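PDB 6WM6: extracellular solute-binding protein, family 5 from Chelativorans sp., which binds EDTA and other aminopolycarboxylates in the periplasm, probably delivering them to an ABC transporter for uptake. Local coordinates for residues Q278-T281 and Q282-E286; L190-A193 and H194-E197; S462-F466 and P467-A471; Y389-G393 and G394-D398. One frame throughout, in Å; residues are numbered along the deposited sequence. Where two conformers were deposited one is given.

Contact 1 (Q278-T281 and Q282-E286); sequences QGAT and QDMVE
Thr281 meets the first turn of the helix through two hydrogen bonds. Its OG1 accepts from Met284 N at 3.0 Å, and its carbonyl O accepts from Val285 N, also at 3.0 Å. OG1 can do this because it stands between the backbone N and the carbonyl carbon (chi1 62°), which turns it toward the start of the helix. The Met284 bond is fairly straight, with an N-H...O angle of 158°. This makes Thr281 the N-cap of helix 282-290. Its hydroxyl takes up an amide N-H of the first turn that has no carbonyl one turn earlier.

Van der Waals contacts lie beside the cap. Met284 CB makes a carbon-to-oxygen contact of 3.4 Å with Thr281 OG1, and the two side chains cross at about a right angle. The Met284 chain runs extended to SD, which lies 3.6 Å from Ala280 CA. The apolar contact proper is that of SD with Ala280 CB, at 3.7 Å.

A polar pair links side chains within the helix. Gln282 NE2 donates to Glu286 OE2 at 3.2 Å, from above the carboxylate plane. Outside this stretch, Ala280 O is hydrogen-bonded to Tyr344 OH, and the Gln282 side chain also touches Tyr344.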
ATOM      1  N   GLN A 278      -4.217   0.120  12.002  1.00 21.52           N
ATOM      2  CA  GLN A 278      -4.915  -0.545  10.903  1.00 24.62           C
ATOM      3  C   GLN A 278      -6.039  -1.390  11.490  1.00 28.34           C
ATOM      4  O   GLN A 278      -5.992  -1.795  12.654  1.00 38.17           O
ATOM      5  CB  GLN A 278      -3.944  -1.397  10.083  1.00 39.82           C
ATOM      6  CG  GLN A 278      -2.934  -0.569   9.275  1.00 65.49           C
ATOM      7  CD  GLN A 278      -2.378  -1.297   8.053  1.00 76.98           C
ATOM      8  OE1 GLN A 278      -2.841  -2.378   7.691  1.00 76.71           O
ATOM      9  NE2 GLN A 278      -1.384  -0.694   7.408  1.00 75.05           N
ATOM     10  N   GLY A 279      -7.069  -1.629  10.693  1.00 43.71           N
ATOM     11  CA  GLY A 279      -8.191  -2.420  11.170  1.00 49.40           C
ATOM     12  C   GLY A 279      -8.958  -1.780  12.313  1.00 42.72           C
ATOM     13  O   GLY A 279      -9.217  -2.424  13.335  1.00 43.97           O
ATOM     14  N   ALA A 280      -9.330  -0.516  12.158  1.00 32.55           N
ATOM     15  CA  ALA A 280     -10.128   0.161  13.177  1.00 38.55           C
ATOM     16  C   ALA A 280     -11.518  -0.455  13.264  1.00 37.99           C
ATOM     17  O   ALA A 280     -12.101  -0.859  12.258  1.00 38.52           O
ATOM     18  CB  ALA A 280     -10.251   1.648  12.850  1.00 46.30           C
ATOM     19  N   THR A 281     -12.050  -0.509  14.482  1.00 33.44           N
ATOM     20  CA  THR A 281     -13.343  -1.106  14.765  1.00 32.70           C
ATOM     21  C   THR A 281     -14.323  -0.034  15.209  1.00 25.02           C
ATOM     22  O   THR A 281     -13.949   1.102  15.504  1.00 26.89           O
ATOM     23  CB  THR A 281     -13.217  -2.134  15.899  1.00 30.55           C
ATOM     24  OG1 THR A 281     -12.776  -1.456  17.088  1.00 31.46           O
ATOM     25  CG2 THR A 281     -12.235  -3.228  15.539  1.00 35.53           C
ATOM     26  N   GLN A 282     -15.599  -0.428  15.288  1.00 27.25           N
ATOM     27  CA  GLN A 282     -16.614   0.448  15.857  1.00 26.43           C
ATOM     28  C   GLN A 282     -16.254   0.843  17.285  1.00 23.69           C
ATOM     29  O   GLN A 282     -16.371   2.016  17.654  1.00 26.36           O
ATOM     30  CB  GLN A 282     -17.981  -0.237  15.810  1.00 31.16           C
ATOM     31  CG  GLN A 282     -19.102   0.617  16.371  1.00 32.06           C
ATOM     32  CD  GLN A 282     -20.481   0.019  16.119  1.00 37.16           C
ATOM     33  OE1 GLN A 282     -20.608  -1.079  15.578  1.00 46.22           O
ATOM     34  NE2 GLN A 282     -21.514   0.744  16.516  1.00 45.13           N
ATOM     35  N   ASP A 283     -15.817  -0.121  18.105  1.00 29.54           N
ATOM     36  CA  ASP A 283     -15.462   0.207  19.483  0.52 33.70           C
ATOM     37  C   ASP A 283     -14.320   1.214  19.532  1.00 27.44           C
ATOM     38  O   ASP A 283     -14.321   2.131  20.360  1.00 27.41           O
ATOM     39  CB  ASP A 283     -15.086  -1.052  20.259  0.52 37.74           C
ATOM     40  CG  ASP A 283     -14.762  -0.754  21.712  0.52 38.85           C
ATOM     41  OD1 ASP A 283     -15.657  -0.267  22.433  0.52 45.15           O
ATOM     42  OD2 ASP A 283     -13.610  -1.001  22.129  0.52 46.10           O
ATOM     43  N   MET A 284     -13.336   1.062  18.648  1.00 27.33           N
ATOM     44  CA  MET A 284     -12.215   1.998  18.619  1.00 31.30           C
ATOM     45  C   MET A 284     -12.680   3.400  18.249  1.00 26.92           C
ATOM     46  O   MET A 284     -12.262   4.384  18.874  1.00 27.47           O
ATOM     47  CB  MET A 284     -11.180   1.480  17.617  1.00 42.88           C
ATOM     48  CG  MET A 284      -9.948   2.344  17.468  1.00 57.73           C
ATOM     49  SD  MET A 284      -8.834   1.675  16.214  1.00 61.73           S
ATOM     50  CE  MET A 284      -8.624  -0.011  16.816  1.00 63.23           C
ATOM     51  N   VAL A 285     -13.576   3.509  17.261  1.00 26.96           N
ATOM     52  CA  VAL A 285     -14.103   4.811  16.862  1.00 28.11           C
ATOM     53  C   VAL A 285     -14.886   5.444  18.000  1.00 25.67           C
ATOM     54  O   VAL A 285     -14.760   6.645  18.272  1.00 27.65           O
ATOM     55  CB  VAL A 285     -14.974   4.660  15.595  1.00 29.33           C
ATOM     56  CG1 VAL A 285     -15.654   5.976  15.258  1.00 33.75           C
ATOM     57  CG2 VAL A 285     -14.128   4.167  14.442  1.00 32.24           C
ATOM     58  N   GLU A 286     -15.730   4.655  18.667  1.00 25.95           N
ATOM     59  CA  GLU A 286     -16.535   5.199  19.748  1.00 25.55           C
ATOM     60  C   GLU A 286     -15.650   5.669  20.892  1.00 24.38           C
ATOM     61  O   GLU A 286     -15.883   6.739  21.473  1.00 27.18           O
ATOM     62  CB  GLU A 286     -17.542   4.149  20.219  1.00 33.22           C
ATOM     63  CG  GLU A 286     -18.653   3.880  19.207  1.00 50.97           C
ATOM     64  CD  GLU A 286     -19.543   2.713  19.599  1.00 60.73           C
ATOM     65  OE1 GLU A 286     -19.194   1.981  20.551  1.00 62.02           O
ATOM     66  OE2 GLU A 286     -20.593   2.529  18.949  1.00 62.28           O
TER

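Contact 2 (L190-A193 and H194-E197); sequences LYPA and HLAE
The Pro192 ring touches two side chains of the helix that follows it. His194 and Leu195 both come to its CB, and Leu195 also reaches CG. His194 presents CE1, 3.9 Å from Pro192 CB, and the ring meets that carbon at a slant. Leu195 brings CD1 to 3.9 Å from Pro192 CG, and these two side chains cross obliquely. Leu195 CG in turn lies 3.6 Å above the plane of the His194 ring, displaced toward its rim. The imidazole therefore touches both Pro192 and Leu195. Its first torsion accounts for this: CG stands between the backbone N and the carbonyl carbon (chi1 69°), which folds the ring back toward Pro192.

Pro192 is the N-cap of the short helix 193-196. Its carbonyl O accepts a nearly straight bond from Ala196 N at 3.0 Å (169°) and a weak one from Leu195 N. Ala193 O accepts from Glu197 N at 3.0 Å. The Glu197 side chain starts alongside this carbonyl, with CG 3.6 Å from Ala193 O.

The polar end of the imidazole is held from outside, where NE2 is hydrogen-bonded to Asp125 OD2, and the ring also meets that of Trp123, with the planes at about 50°. Ala193 N is hydrogen-bonded to Asp133 OD1. Ala193 and Ala196 pack on Tyr136 of helix 131-141, while Leu195 packs on Phe209 of helix 202-212.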
ATOM      1  N   LEU A 190      15.192   8.674  -2.905  1.00 17.23           N
ATOM      2  CA  LEU A 190      16.581   8.882  -3.283  1.00 17.49           C
ATOM      3  C   LEU A 190      17.484   8.784  -2.059  1.00 17.04           C
ATOM      4  O   LEU A 190      17.127   9.244  -0.973  1.00 18.32           O
ATOM      5  CB  LEU A 190      16.761  10.255  -3.947  1.00 18.76           C
ATOM      6  CG  LEU A 190      16.075  10.411  -5.297  1.00 17.94           C
ATOM      7  CD1 LEU A 190      16.122  11.853  -5.754  1.00 25.34           C
ATOM      8  CD2 LEU A 190      16.747   9.509  -6.321  1.00 20.01           C
ATOM      9  N   TYR A 191      18.669   8.201  -2.255  1.00 17.86           N
ATOM     10  CA  TYR A 191      19.656   7.944  -1.218  1.00 17.71           C
ATOM     11  C   TYR A 191      20.968   8.625  -1.579  1.00 18.48           C
ATOM     12  O   TYR A 191      21.273   8.842  -2.760  1.00 18.55           O
ATOM     13  CB  TYR A 191      19.826   6.428  -1.016  1.00 19.29           C
ATOM     14  CG  TYR A 191      18.522   5.823  -0.548  1.00 19.12           C
ATOM     15  CD1 TYR A 191      18.201   5.795   0.806  1.00 19.69           C
ATOM     16  CD2 TYR A 191      17.569   5.355  -1.445  1.00 21.22           C
ATOM     17  CE1 TYR A 191      17.000   5.296   1.255  1.00 20.04           C
ATOM     18  CE2 TYR A 191      16.348   4.844  -0.999  1.00 20.21           C
ATOM     19  CZ  TYR A 191      16.079   4.821   0.354  1.00 19.23           C
ATOM     20  OH  TYR A 191      14.849   4.344   0.819  1.00 20.27           O
ATOM     21  N   PRO A 192      21.789   8.983  -0.579  1.00 17.53           N
ATOM     22  CA  PRO A 192      23.005   9.760  -0.877  1.00 18.88           C
ATOM     23  C   PRO A 192      24.124   8.913  -1.481  1.00 20.04           C
ATOM     24  O   PRO A 192      24.853   8.190  -0.771  1.00 20.04           O
ATOM     25  CB  PRO A 192      23.390  10.337   0.490  1.00 19.19           C
ATOM     26  CG  PRO A 192      22.845   9.325   1.470  1.00 18.33           C
ATOM     27  CD  PRO A 192      21.530   8.891   0.868  1.00 20.05           C
ATOM     28  N   ALA A 193      24.300   9.052  -2.795  1.00 18.35           N
ATOM     29  CA  ALA A 193      25.281   8.245  -3.517  1.00 20.28           C
ATOM     30  C   ALA A 193      26.689   8.485  -3.007  1.00 20.96           C
ATOM     31  O   ALA A 193      27.488   7.551  -2.934  1.00 22.04           O
ATOM     32  CB  ALA A 193      25.209   8.553  -5.012  1.00 21.56           C
ATOM     33  N   HIS A 194      27.021   9.729  -2.641  1.00 19.91           N
ATOM     34  CA  HIS A 194      28.378  10.025  -2.202  1.00 21.88           C
ATOM     35  C   HIS A 194      28.704   9.365  -0.880  1.00 21.48           C
ATOM     36  O   HIS A 194      29.891   9.149  -0.591  1.00 24.71           O
ATOM     37  CB  HIS A 194      28.610  11.536  -2.128  1.00 22.36           C
ATOM     38  CG  HIS A 194      27.856  12.221  -1.039  1.00 21.25           C
ATOM     39  ND1 HIS A 194      26.510  12.512  -1.125  1.00 21.33           N
ATOM     40  CD2 HIS A 194      28.272  12.708   0.152  1.00 21.99           C
ATOM     41  CE1 HIS A 194      26.129  13.125  -0.023  1.00 22.72           C
ATOM     42  NE2 HIS A 194      27.176  13.256   0.767  1.00 22.54           N
ATOM     43  N   LEU A 195      27.712   9.054  -0.059  1.00 20.72           N
ATOM     44  CA  LEU A 195      27.937   8.294   1.159  1.00 21.46           C
ATOM     45  C   LEU A 195      27.923   6.797   0.884  1.00 22.83           C
ATOM     46  O   LEU A 195      28.787   6.067   1.388  1.00 24.36           O
ATOM     47  CB  LEU A 195      26.924   8.675   2.239  1.00 22.31           C
ATOM     48  CG  LEU A 195      26.916  10.157   2.582  1.00 21.12           C
ATOM     49  CD1 LEU A 195      25.856  10.509   3.611  1.00 22.76           C
ATOM     50  CD2 LEU A 195      28.288  10.588   3.108  1.00 22.94           C
ATOM     51  N   ALA A 196      26.986   6.313   0.069  1.00 23.44           N
ATOM     52  CA  ALA A 196      26.953   4.890  -0.238  1.00 25.35           C
ATOM     53  C   ALA A 196      28.274   4.419  -0.829  1.00 26.71           C
ATOM     54  O   ALA A 196      28.727   3.301  -0.552  1.00 26.75           O
ATOM     55  CB  ALA A 196      25.800   4.590  -1.195  1.00 23.14           C
ATOM     56  N   GLU A 197      28.915   5.257  -1.645  1.00 24.88           N
ATOM     57  CA  GLU A 197      30.136   4.811  -2.320  1.00 27.58           C
ATOM     58  C   GLU A 197      31.293   4.601  -1.361  1.00 30.39           C
ATOM     59  O   GLU A 197      32.289   3.968  -1.758  1.00 31.96           O
ATOM     60  CB  GLU A 197      30.514   5.755  -3.460  1.00 40.19           C
ATOM     61  CG  GLU A 197      31.069   7.098  -3.055  1.00 68.84           C
ATOM     62  CD  GLU A 197      31.326   7.989  -4.261  1.00 86.38           C
ATOM     63  OE1 GLU A 197      31.618   9.190  -4.074  1.00 88.94           O
ATOM     64  OE2 GLU A 197      31.228   7.481  -5.400  1.00 90.50           O
TER

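Contact 3 (S462-F466 and P467-A471); sequences SQQVF and PAVKA. With EDO (1,2-ethanediol), chain I.
Lys470 reaches back to Ser462 by one bend in an otherwise extended chain. CG is anti to the backbone N (chi1 176°), the chain turns at chi2 (65°), and beyond that it runs straight. Its NZ ends 3.2 Å from Ser462 O, a weak hydrogen bond. NZ also donates to one water at 2.8 Å, which accepts from Ser462 N too, and to a second water that also accepts from Gln464 NE2. Gln481 OE1 is another partner. Four acceptors thus surround three N-H groups, which must be shared.

Two glutamines lie against the aliphatic part of Lys470. Gln463 OE1 lies 3.5 Å from Lys470 CG and accepts from Gln464 N at 3.0 Å, while Gln463 NE2 is hydrogen-bonded to Gln360 OE1. The Gln464 chain crosses Lys470 at about a right angle, with NE2 3.6 Å from Lys470 CD. Its OE1 lies 3.4 Å from Val469 CG1. An alanine at Gln464 would lose this amide and would probably leave the second water without one of its donors and the aliphatic part of Lys470 less covered.

Val465 N donates to O1 of a bound 1,2-ethanediol, probably from the crystallisation liquor, at 2.9 Å in a nearly linear bond.

Phe466 is the N-cap of helix 467-474. Its O accepts from Lys470 N and, weakly, from Val469 N, and its CB touches Val469 CG2. Pro467 takes the first helical position, where a missing N-H costs no helical bond. The segment is the connection, with a helix N-cap, from strand 456-462 of the mixed sheet into helix 467-474.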
ATOM      1  N   SER A 462      -2.692  -3.662  -1.413  1.00 16.72           N
ATOM      2  CA  SER A 462      -2.492  -2.211  -1.347  1.00 16.65           C
ATOM      3  C   SER A 462      -2.465  -1.685  -2.783  1.00 17.96           C
ATOM      4  O   SER A 462      -1.527  -1.966  -3.548  1.00 19.43           O
ATOM      5  CB  SER A 462      -1.156  -1.887  -0.662  1.00 17.48           C
ATOM      6  OG  SER A 462      -1.114  -2.387   0.652  1.00 20.24           O
ATOM      7  N   GLN A 463      -3.464  -0.901  -3.156  1.00 16.71           N
ATOM      8  CA  GLN A 463      -3.525  -0.358  -4.508  1.00 16.30           C
ATOM      9  C   GLN A 463      -2.530   0.783  -4.698  1.00 16.94           C
ATOM     10  O   GLN A 463      -2.229   1.535  -3.764  1.00 17.75           O
ATOM     11  CB  GLN A 463      -4.942   0.134  -4.822  1.00 17.23           C
ATOM     12  CG  GLN A 463      -5.113   0.822  -6.173  1.00 17.11           C
ATOM     13  CD  GLN A 463      -4.892  -0.098  -7.356  1.00 18.11           C
ATOM     14  OE1 GLN A 463      -3.900  -0.841  -7.420  1.00 19.00           O
ATOM     15  NE2 GLN A 463      -5.830  -0.081  -8.303  1.00 18.34           N
ATOM     16  N   GLN A 464      -2.037   0.912  -5.931  1.00 16.63           N
ATOM     17  CA  GLN A 464      -1.114   1.950  -6.358  1.00 17.07           C
ATOM     18  C   GLN A 464      -1.823   2.978  -7.233  1.00 17.01           C
ATOM     19  O   GLN A 464      -2.931   2.778  -7.748  1.00 16.89           O
ATOM     20  CB  GLN A 464       0.051   1.309  -7.132  1.00 18.62           C
ATOM     21  CG  GLN A 464       0.870   0.384  -6.276  1.00 19.07           C
ATOM     22  CD  GLN A 464       1.883  -0.402  -7.092  1.00 22.47           C
ATOM     23  OE1 GLN A 464       2.200  -0.032  -8.237  1.00 24.67           O
ATOM     24  NE2 GLN A 464       2.412  -1.479  -6.505  1.00 25.12           N
ATOM     25  N   VAL A 465      -1.121   4.096  -7.463  1.00 17.49           N
ATOM     26  CA  VAL A 465      -1.657   5.150  -8.303  1.00 17.22           C
ATOM     27  C   VAL A 465      -1.844   4.682  -9.736  1.00 17.64           C
ATOM     28  O   VAL A 465      -2.759   5.144 -10.426  1.00 17.77           O
ATOM     29  CB  VAL A 465      -0.736   6.386  -8.244  1.00 20.09           C
ATOM     30  CG1 VAL A 465      -1.113   7.405  -9.308  1.00 23.07           C
ATOM     31  CG2 VAL A 465      -0.814   7.013  -6.859  1.00 21.95           C
ATOM     32  N   PHE A 466      -0.990   3.756 -10.213  1.00 15.89           N
ATOM     33  CA  PHE A 466      -1.107   3.210 -11.566  1.00 16.49           C
ATOM     34  C   PHE A 466      -1.615   1.780 -11.487  1.00 15.39           C
ATOM     35  O   PHE A 466      -0.827   0.849 -11.237  1.00 16.46           O
ATOM     36  CB  PHE A 466       0.249   3.256 -12.279  1.00 17.92           C
ATOM     37  CG  PHE A 466       0.811   4.637 -12.393  1.00 17.43           C
ATOM     38  CD1 PHE A 466       0.285   5.527 -13.300  1.00 21.38           C
ATOM     39  CD2 PHE A 466       1.858   5.032 -11.589  1.00 19.17           C
ATOM     40  CE1 PHE A 466       0.806   6.822 -13.402  1.00 22.19           C
ATOM     41  CE2 PHE A 466       2.383   6.319 -11.693  1.00 21.47           C
ATOM     42  CZ  PHE A 466       1.843   7.194 -12.587  1.00 19.46           C
ATOM     43  N   PRO A 467      -2.901   1.543 -11.718  1.00 14.82           N
ATOM     44  CA  PRO A 467      -3.420   0.167 -11.663  1.00 15.77           C
ATOM     45  C   PRO A 467      -2.657  -0.821 -12.507  1.00 15.51           C
ATOM     46  O   PRO A 467      -2.492  -1.984 -12.095  1.00 16.43           O
ATOM     47  CB  PRO A 467      -4.870   0.337 -12.135  1.00 16.29           C
ATOM     48  CG  PRO A 467      -5.244   1.684 -11.614  1.00 15.84           C
ATOM     49  CD  PRO A 467      -3.990   2.538 -11.815  1.00 16.13           C
ATOM     50  N   ALA A 468      -2.152  -0.413 -13.678  1.00 14.94           N
ATOM     51  CA  ALA A 468      -1.473  -1.368 -14.546  1.00 16.44           C
ATOM     52  C   ALA A 468      -0.145  -1.810 -13.959  1.00 16.40           C
ATOM     53  O   ALA A 468       0.295  -2.934 -14.221  1.00 18.21           O
ATOM     54  CB  ALA A 468      -1.241  -0.763 -15.926  1.00 17.59           C
ATOM     55  N   VAL A 469       0.515  -0.937 -13.188  1.00 16.72           N
ATOM     56  CA  VAL A 469       1.770  -1.305 -12.535  1.00 17.09           C
ATOM     57  C   VAL A 469       1.501  -2.308 -11.426  1.00 17.09           C
ATOM     58  O   VAL A 469       2.160  -3.350 -11.327  1.00 18.28           O
ATOM     59  CB  VAL A 469       2.513  -0.058 -12.033  1.00 17.79           C
ATOM     60  CG1 VAL A 469       3.775  -0.482 -11.244  1.00 17.72           C
ATOM     61  CG2 VAL A 469       2.891   0.834 -13.214  1.00 19.03           C
ATOM     62  N   LYS A 470       0.484  -2.043 -10.607  1.00 16.32           N
ATOM     63  CA  LYS A 470       0.147  -2.990  -9.551  1.00 16.49           C
ATOM     64  C   LYS A 470      -0.258  -4.327 -10.137  1.00 17.50           C
ATOM     65  O   LYS A 470       0.141  -5.393  -9.640  1.00 18.54           O
ATOM     66  CB  LYS A 470      -0.982  -2.440  -8.678  1.00 18.90           C
ATOM     67  CG  LYS A 470      -1.492  -3.390  -7.590  1.00 20.81           C
ATOM     68  CD  LYS A 470      -0.408  -3.663  -6.583  1.00 22.82           C
ATOM     69  CE  LYS A 470      -0.926  -4.500  -5.417  1.00 22.29           C
ATOM     70  NZ  LYS A 470       0.107  -4.585  -4.382  1.00 24.56           N
ATOM     71  N   ALA A 471      -1.044  -4.304 -11.208  1.00 16.92           N
ATOM     72  CA  ALA A 471      -1.529  -5.546 -11.791  1.00 17.18           C
ATOM     73  C   ALA A 471      -0.389  -6.430 -12.251  1.00 17.49           C
ATOM     74  O   ALA A 471      -0.479  -7.664 -12.146  1.00 18.35           O
ATOM     75  CB  ALA A 471      -2.470  -5.222 -12.949  1.00 16.64           C
TER
HETATM   76  C1  EDO I 608       2.461   4.484  -5.281  1.00 44.16           C
HETATM   77  O1  EDO I 608       1.554   4.280  -6.369  1.00 28.79           O
HETATM   78  C2  EDO I 608       1.734   4.284  -3.958  1.00 46.16           C
HETATM   79  O2  EDO I 608       1.310   2.921  -3.802  1.00 24.07           O
HETATM   80  O   HOH W   1      -0.276  -5.386  -1.689  1.00 20.02           O
HETATM   81  O   HOH W   2       1.481  -2.092  -3.741  1.00 23.75           O

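Contact 4 (Y389-G393 and G394-D398); sequences YKLSG and GSLLD
Lys390 O and Leu397 N form the shortest hydrogen bond here, at 2.7 Å, with the N-H pointing almost straight at the oxygen (165°). The return bond, from Lys390 N to Leu397 O, is 3.1 Å. Nearer the turn, Ser392 N donates to Ser395 O at 2.9 Å. Ser395 N donates back to Ser392 O from well above the carbonyl plane.

These bonds make a beta hairpin of strands 390-392 and 395-397 with a two-residue loop. A type I' turn from Ser392 to Ser395 closes it. Gly393 and Gly394 fill the corners. Positive phi at both positions is the usual reason for glycine in such a turn.

Side chains pack on both faces. Ser392 CB lies 3.6 Å from Leu397 CD1 on the face that also carries Lys390 and Ser395. Leu391 and Leu396 share the other face, where Leu391 CD2 comes alongside the backbone of Ser395.

Tyr389 lies at the open end of the hairpin. With CG anti to its carbonyl carbon (chi1 -67°), the ring swings across to the opposite strand. Its CD2 is 3.9 Å from Leu396 CD2 and 3.6 Å from Asp398 CA. The ring and the Asp398 carboxylate planes are 67° apart. A serine in place of Tyr389 would probably open a gap beside Leu396 and leave Asp320, the hydrogen-bond partner of the tyrosine OH, without its mate. Tyr389 and Leu396 both pack on Leu384 of helix 377-386. The Asp398 OD1 is hydrogen-bonded to Ser400 OG and Lys402 N.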
ATOM      1  N   TYR A 389     -21.412 -32.094  -9.231  1.00 20.96           N
ATOM      2  CA  TYR A 389     -21.435 -32.273  -7.789  1.00 20.68           C
ATOM      3  C   TYR A 389     -22.843 -32.641  -7.332  1.00 23.33           C
ATOM      4  O   TYR A 389     -23.846 -32.363  -8.008  1.00 25.80           O
ATOM      5  CB  TYR A 389     -21.043 -30.956  -7.091  1.00 20.35           C
ATOM      6  CG  TYR A 389     -19.611 -30.509  -7.292  1.00 19.31           C
ATOM      7  CD1 TYR A 389     -19.194 -29.913  -8.475  1.00 20.74           C
ATOM      8  CD2 TYR A 389     -18.667 -30.678  -6.294  1.00 21.74           C
ATOM      9  CE1 TYR A 389     -17.892 -29.520  -8.666  1.00 22.12           C
ATOM     10  CE2 TYR A 389     -17.350 -30.286  -6.474  1.00 22.29           C
ATOM     11  CZ  TYR A 389     -16.974 -29.692  -7.651  1.00 21.27           C
ATOM     12  OH  TYR A 389     -15.664 -29.301  -7.827  1.00 23.18           O
ATOM     13  N   LYS A 390     -22.926 -33.270  -6.166  1.00 23.79           N
ATOM     14  CA  LYS A 390     -24.197 -33.697  -5.605  1.00 25.75           C
ATOM     15  C   LYS A 390     -24.170 -33.515  -4.098  1.00 28.65           C
ATOM     16  O   LYS A 390     -23.129 -33.666  -3.461  1.00 28.46           O
ATOM     17  CB  LYS A 390     -24.497 -35.161  -5.922  1.00 34.54           C
ATOM     18  CG  LYS A 390     -24.708 -35.426  -7.399  1.00 63.14           C
ATOM     19  CD  LYS A 390     -25.343 -36.780  -7.629  1.00 76.30           C
ATOM     20  CE  LYS A 390     -25.830 -36.908  -9.056  1.00 79.67           C
ATOM     21  NZ  LYS A 390     -26.650 -38.134  -9.245  1.00 85.44           N
ATOM     22  N   LEU A 391     -25.328 -33.182  -3.535  1.00 39.17           N
ATOM     23  CA  LEU A 391     -25.502 -33.130  -2.089  1.00 40.49           C
ATOM     24  C   LEU A 391     -25.975 -34.492  -1.598  1.00 44.78           C
ATOM     25  O   LEU A 391     -26.900 -35.080  -2.173  1.00 50.91           O
ATOM     26  CB  LEU A 391     -26.518 -32.057  -1.719  1.00 42.09           C
ATOM     27  CG  LEU A 391     -25.951 -30.657  -1.496  1.00 51.72           C
ATOM     28  CD1 LEU A 391     -27.057 -29.616  -1.396  1.00 58.52           C
ATOM     29  CD2 LEU A 391     -25.093 -30.651  -0.236  1.00 40.87           C
ATOM     30  N   SER A 392     -25.335 -34.999  -0.549  1.00 42.34           N
ATOM     31  CA  SER A 392     -25.700 -36.287   0.038  1.00 48.18           C
ATOM     32  C   SER A 392     -25.566 -36.180   1.551  1.00 52.45           C
ATOM     33  O   SER A 392     -24.455 -36.012   2.069  1.00 43.46           O
ATOM     34  CB  SER A 392     -24.815 -37.411  -0.497  1.00 48.54           C
ATOM     35  OG  SER A 392     -24.994 -38.595   0.259  1.00 53.37           O
ATOM     36  N   GLY A 393     -26.687 -36.292   2.255  1.00 49.37           N
ATOM     37  CA  GLY A 393     -26.646 -36.224   3.705  1.00 50.18           C
ATOM     38  C   GLY A 393     -26.087 -34.916   4.222  1.00 53.65           C
ATOM     39  O   GLY A 393     -25.364 -34.906   5.226  1.00 57.26           O
ATOM     40  N   GLY A 394     -26.396 -33.811   3.551  1.00 45.59           N
ATOM     41  CA  GLY A 394     -25.910 -32.511   3.963  1.00 47.37           C
ATOM     42  C   GLY A 394     -24.464 -32.222   3.638  1.00 46.63           C
ATOM     43  O   GLY A 394     -23.958 -31.161   4.037  1.00 36.65           O
ATOM     44  N   SER A 395     -23.774 -33.119   2.935  1.00 31.92           N
ATOM     45  CA  SER A 395     -22.388 -32.908   2.541  1.00 28.98           C
ATOM     46  C   SER A 395     -22.286 -32.904   1.019  1.00 23.60           C
ATOM     47  O   SER A 395     -22.929 -33.716   0.336  1.00 28.44           O
ATOM     48  CB  SER A 395     -21.483 -34.001   3.114  1.00 41.04           C
ATOM     49  OG  SER A 395     -21.406 -33.897   4.533  1.00 42.18           O
ATOM     50  N   LEU A 396     -21.465 -32.004   0.497  1.00 24.07           N
ATOM     51  CA  LEU A 396     -21.256 -31.906  -0.941  1.00 22.55           C
ATOM     52  C   LEU A 396     -20.286 -32.986  -1.396  1.00 23.34           C
ATOM     53  O   LEU A 396     -19.231 -33.187  -0.794  1.00 24.68           O
ATOM     54  CB  LEU A 396     -20.707 -30.528  -1.298  1.00 23.08           C
ATOM     55  CG  LEU A 396     -20.644 -30.209  -2.796  1.00 23.88           C
ATOM     56  CD1 LEU A 396     -22.043 -30.133  -3.366  1.00 24.13           C
ATOM     57  CD2 LEU A 396     -19.842 -28.928  -3.050  1.00 24.39           C
ATOM     58  N   LEU A 397     -20.654 -33.689  -2.469  1.00 23.41           N
ATOM     59  CA  LEU A 397     -19.804 -34.689  -3.097  1.00 21.83           C
ATOM     60  C   LEU A 397     -19.246 -34.149  -4.408  1.00 23.28           C
ATOM     61  O   LEU A 397     -19.965 -33.507  -5.179  1.00 22.83           O
ATOM     62  CB  LEU A 397     -20.606 -35.958  -3.429  1.00 26.53           C
ATOM     63  CG  LEU A 397     -21.414 -36.599  -2.301  1.00 25.21           C
ATOM     64  CD1 LEU A 397     -22.129 -37.851  -2.818  1.00 26.38           C
ATOM     65  CD2 LEU A 397     -20.523 -36.938  -1.128  1.00 27.11           C
ATOM     66  N   ASP A 398     -17.972 -34.424  -4.662  1.00 21.79           N
ATOM     67  CA  ASP A 398     -17.363 -34.068  -5.938  1.00 22.71           C
ATOM     68  C   ASP A 398     -17.921 -34.997  -7.022  1.00 22.33           C
ATOM     69  O   ASP A 398     -18.597 -35.990  -6.727  1.00 23.14           O
ATOM     70  CB  ASP A 398     -15.836 -34.088  -5.835  1.00 25.31           C
ATOM     71  CG  ASP A 398     -15.238 -35.460  -5.656  1.00 36.72           C
ATOM     72  OD1 ASP A 398     -15.874 -36.479  -5.980  1.00 30.94           O
ATOM     73  OD2 ASP A 398     -14.067 -35.533  -5.169  1.00 32.44           O
TER

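Along the chain the order is contact 2, contact 1, contact 4, contact 3. All four are in series: none nests in another and none crosses. Each closes only a short local loop. Contact 2 starts helix 193-196, after strand 171-176. Contact 1 leads from strand 274-275 into helix 282-290. Contact 4 is a two-stranded hairpin following helix 377-386. Contact 3 joins strand 456-462 to helix 467-474. Contacts 1 and 3 come nearest, about 7 Å between closest atoms, and contact 3 lies closest to the chain's centre. Contacts 2 and 4 lie on opposite sides of that centre, with their own centres about 63 Å apart.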